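Local coordinates for putative molybdenum carrier protein (PDB 3IMK) that is of unknown function but, as a Rossmann-like protein of the SLOG superfamily, may bind a small ligand or a molybdenum species, at residues A7-G15 with F26-W37. Sequence-based numbering, arbitrary orientation.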
loop_
_atom_site.group_PDB
_atom_site.type_symbol
_atom_site.label_atom_id
_atom_site.label_comp_id
_atom_site.label_asym_id
_atom_site.label_seq_id
_atom_site.Cartn_x
_atom_site.Cartn_y
_atom_site.Cartn_z
ATOM N N ALA A 7 9.260 -0.046 -12.772
ATOM C CA ALA A 7 8.418 0.789 -13.598
ATOM C C ALA A 7 7.064 0.971 -12.930
ATOM O O ALA A 7 6.070 0.376 -13.325
ATOM C CB ALA A 7 8.257 0.197 -15.021
ATOM N N ILE A 8 7.022 1.802 -11.884
ATOM C CA ILE A 8 5.791 2.000 -11.150
ATOM C C ILE A 8 4.937 3.046 -11.866
ATOM O O ILE A 8 5.236 4.256 -11.818
ATOM C CB ILE A 8 6.052 2.391 -9.678
ATOM C CG1 ILE A 8 6.939 1.366 -8.988
ATOM C CG2 ILE A 8 4.743 2.549 -8.870
ATOM C CD1 ILE A 8 6.440 -0.062 -8.996
ATOM N N THR A 9 3.909 2.573 -12.565
ATOM C CA THR A 9 3.023 3.428 -13.326
ATOM C C THR A 9 1.841 3.898 -12.526
ATOM O O THR A 9 1.153 4.836 -12.911
ATOM C CB THR A 9 2.523 2.697 -14.576
ATOM O OG1 THR A 9 1.794 1.532 -14.117
ATOM C CG2 THR A 9 3.711 2.315 -15.501
ATOM N N LYS A 10 1.551 3.232 -11.409
ATOM C CA LYS A 10 0.409 3.622 -10.556
ATOM C C LYS A 10 0.573 3.024 -9.156
ATOM O O LYS A 10 0.966 1.847 -9.031
ATOM C CB LYS A 10 -0.921 3.155 -11.152
ATOM C CG LYS A 10 -2.194 3.746 -10.506
ATOM C CD LYS A 10 -3.472 3.239 -11.186
ATOM C CE LYS A 10 -4.757 3.912 -10.645
ATOM N NZ LYS A 10 -6.081 3.724 -11.414
ATOM N N ILE A 11 0.271 3.833 -8.136
ATOM C CA ILE A 11 0.175 3.400 -6.742
ATOM C C ILE A 11 -1.268 3.441 -6.355
ATOM O O ILE A 11 -1.943 4.440 -6.614
ATOM C CB ILE A 11 1.025 4.269 -5.811
ATOM C CG1 ILE A 11 2.519 3.964 -6.054
ATOM C CG2 ILE A 11 0.654 4.020 -4.314
ATOM C CD1 ILE A 11 3.504 4.979 -5.409
ATOM N N ILE A 12 -1.773 2.368 -5.742
ATOM C CA ILE A 12 -3.106 2.405 -5.192
ATOM C C ILE A 12 -3.138 2.048 -3.706
ATOM O O ILE A 12 -2.241 1.382 -3.210
ATOM C CB ILE A 12 -4.106 1.515 -5.983
ATOM C CG1 ILE A 12 -3.899 0.013 -5.776
ATOM C CG2 ILE A 12 -4.060 1.837 -7.500
ATOM C CD1 ILE A 12 -5.077 -0.856 -6.363
ATOM N N SER A 13 -4.218 2.450 -3.032
ATOM C CA SER A 13 -4.458 1.985 -1.676
ATOM C C SER A 13 -5.933 2.171 -1.336
ATOM O O SER A 13 -6.697 2.706 -2.112
ATOM C CB SER A 13 -3.613 2.758 -0.681
ATOM O OG SER A 13 -4.193 4.041 -0.382
ATOM N N GLY A 14 -6.283 1.730 -0.143
ATOM C CA GLY A 14 -7.661 1.761 0.334
ATOM C C GLY A 14 -8.029 3.025 1.072
ATOM O O GLY A 14 -9.102 3.091 1.636
ATOM N N GLY A 15 -7.161 4.033 1.050
ATOM C CA GLY A 15 -7.514 5.367 1.581
ATOM C C GLY A 15 -7.465 5.471 3.100
ATOM O O GLY A 15 -7.729 6.571 3.603
ATOM N N PHE A 26 2.603 10.073 -1.040
ATOM C CA PHE A 26 3.874 9.852 -1.719
ATOM C C PHE A 26 3.664 9.949 -3.226
ATOM O O PHE A 26 4.415 10.615 -3.934
ATOM C CB PHE A 26 4.456 8.477 -1.392
ATOM C CG PHE A 26 5.772 8.216 -2.070
ATOM C CD1 PHE A 26 6.934 8.754 -1.525
ATOM C CD2 PHE A 26 5.831 7.558 -3.271
ATOM C CE1 PHE A 26 8.150 8.596 -2.166
ATOM C CE2 PHE A 26 7.066 7.398 -3.930
ATOM C CZ PHE A 26 8.213 7.951 -3.345
ATOM N N ALA A 27 2.642 9.235 -3.731
ATOM C CA ALA A 27 2.368 9.259 -5.181
ATOM C C ALA A 27 2.160 10.705 -5.635
ATOM O O ALA A 27 2.702 11.145 -6.651
ATOM C CB ALA A 27 1.148 8.399 -5.527
ATOM N N ILE A 28 1.328 11.445 -4.917
ATOM C CA ILE A 28 1.040 12.842 -5.263
ATOM C C ILE A 28 2.325 13.704 -5.277
ATOM O O ILE A 28 2.595 14.411 -6.260
ATOM C CB ILE A 28 -0.031 13.413 -4.316
ATOM C CG1 ILE A 28 -1.397 12.731 -4.600
ATOM C CG2 ILE A 28 -0.189 14.968 -4.484
ATOM C CD1 ILE A 28 -2.456 12.907 -3.543
ATOM N N LYS A 29 3.141 13.551 -4.242
ATOM C CA LYS A 29 4.388 14.314 -4.113
ATOM C C LYS A 29 5.321 14.045 -5.298
ATOM O O LYS A 29 5.977 14.959 -5.817
ATOM C CB LYS A 29 5.064 13.965 -2.777
ATOM C CG LYS A 29 6.368 14.674 -2.469
ATOM C CD LYS A 29 6.836 14.237 -1.076
ATOM C CE LYS A 29 8.284 14.585 -0.750
ATOM N NZ LYS A 29 8.669 13.790 0.460
ATOM N N HIS A 30 5.371 12.807 -5.775
ATOM C CA HIS A 30 6.266 12.407 -6.883
ATOM C C HIS A 30 5.604 12.307 -8.264
ATOM O O HIS A 30 6.207 11.849 -9.239
ATOM C CB HIS A 30 7.006 11.137 -6.517
ATOM C CG HIS A 30 7.927 11.363 -5.361
ATOM N ND1 HIS A 30 9.228 11.792 -5.548
ATOM C CD2 HIS A 30 7.718 11.343 -4.022
ATOM C CE1 HIS A 30 9.797 11.953 -4.360
ATOM N NE2 HIS A 30 8.907 11.683 -3.419
ATOM N N HIS A 31 4.379 12.820 -8.344
ATOM C CA HIS A 31 3.581 12.817 -9.568
ATOM C C HIS A 31 3.525 11.421 -10.206
ATOM O O HIS A 31 3.578 11.289 -11.451
ATOM C CB HIS A 31 4.070 13.860 -10.591
ATOM C CG HIS A 31 3.019 14.202 -11.610
ATOM N ND1 HIS A 31 1.885 14.918 -11.286
ATOM C CD2 HIS A 31 2.953 13.987 -12.953
ATOM C CE1 HIS A 31 1.147 15.090 -12.372
ATOM N NE2 HIS A 31 1.768 14.535 -13.396
ATOM N N ILE A 32 3.343 10.422 -9.366
ATOM C CA ILE A 32 3.044 9.068 -9.829
ATOM C C ILE A 32 1.521 8.932 -9.854
ATOM O O ILE A 32 0.873 9.302 -8.859
ATOM C CB ILE A 32 3.661 8.012 -8.881
ATOM C CG1 ILE A 32 5.187 8.187 -8.841
ATOM C CG2 ILE A 32 3.255 6.589 -9.306
ATOM C CD1 ILE A 32 5.869 7.321 -7.776
ATOM N N PRO A 33 0.920 8.463 -10.970
ATOM C CA PRO A 33 -0.527 8.238 -10.985
ATOM C C PRO A 33 -0.959 7.384 -9.807
ATOM O O PRO A 33 -0.220 6.504 -9.368
ATOM C CB PRO A 33 -0.743 7.503 -12.311
ATOM C CG PRO A 33 0.399 8.034 -13.174
ATOM C CD PRO A 33 1.551 8.056 -12.258
ATOM N N TYR A 34 -2.167 7.637 -9.315
ATOM C CA TYR A 34 -2.662 6.883 -8.184
ATOM C C TYR A 34 -4.155 6.655 -8.308
ATOM O O TYR A 34 -4.854 7.249 -9.156
ATOM C CB TYR A 34 -2.315 7.583 -6.858
ATOM C CG TYR A 34 -3.137 8.786 -6.618
ATOM C CD1 TYR A 34 -4.375 8.704 -5.978
ATOM C CD2 TYR A 34 -2.734 10.037 -7.058
ATOM C CE1 TYR A 34 -5.162 9.853 -5.795
ATOM C CE2 TYR A 34 -3.497 11.158 -6.887
ATOM C CZ TYR A 34 -4.736 11.064 -6.273
ATOM O OH TYR A 34 -5.551 12.194 -6.099
ATOM N N GLY A 35 -4.651 5.752 -7.445
ATOM C CA GLY A 35 -6.054 5.476 -7.329
ATOM C C GLY A 35 -6.295 4.567 -6.142
ATOM O O GLY A 35 -5.475 4.470 -5.236
ATOM N N GLY A 36 -7.434 3.876 -6.181
ATOM C CA GLY A 36 -7.744 2.914 -5.135
ATOM C C GLY A 36 -9.220 2.857 -4.848
ATOM O O GLY A 36 -9.966 3.829 -5.014
ATOM N N TRP A 37 -9.633 1.723 -4.356
ATOM C CA TRP A 37 -11.004 1.491 -3.936
ATOM C C TRP A 37 -11.152 1.789 -2.459
ATOM O O TRP A 37 -10.370 1.345 -1.636
ATOM C CB TRP A 37 -11.350 0.037 -4.181
ATOM C CG TRP A 37 -11.376 -0.275 -5.645
ATOM C CD1 TRP A 37 -10.362 -0.845 -6.386
ATOM C CD2 TRP A 37 -12.447 -0.027 -6.566
ATOM N NE1 TRP A 37 -10.751 -0.989 -7.731
ATOM C CE2 TRP A 37 -12.036 -0.508 -7.848
ATOM C CE3 TRP A 37 -13.734 0.479 -6.414
ATOM C CZ2 TRP A 37 -12.872 -0.447 -8.967
ATOM C CZ3 TRP A 37 -14.547 0.578 -7.535
ATOM C CH2 TRP A 37 -14.113 0.127 -8.786
#
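Strands 10-12 and 34-38, joined through helix 19-29, form the first beta-alpha-beta unit of a Rossmann-like parallel sheet, and Ile-11 is where all three elements meet. Its backbone N donates to Pro-33 O (3.0 Å) and its O accepts from Gly-35 N (3.1 Å), so Ile-11 straddles Tyr-34 in the way of a parallel pair. Ser-13 N continues the ladder to Gly-35 O at 3.2 Å. On the other edge of strand 10-12, Lys-10 and Ile-12 bond to strand 131-135.

The Ile-11 side chain sits between the sheet and the returning helix. With CG1 beside the backbone N (chi1 -71°), CD1 reaches the edge of the Phe-26 ring, 4.1 Å from CD2, and also packs on Ile-32 CD1; Ile-11 CB rests against Ala-27 CB. A Schellman motif with His-31 as C-prime ends the helix and turns the chain back to Ile-32 and Pro-33, whose ring lies by Thr-9 O. On the face with Ile-12, the extended Lys-10 chain passes close over the backbone of the neighbouring strand, its CE 3.7 Å from both Tyr-34 C and Gly-35 N. Ser-13 OG takes the N-H of Gly-15 in an ST turn and also bonds Asp-20 O, while Gly-36 CA lies only 3.2 Å from Ser-13 O in a CA-H...O contact.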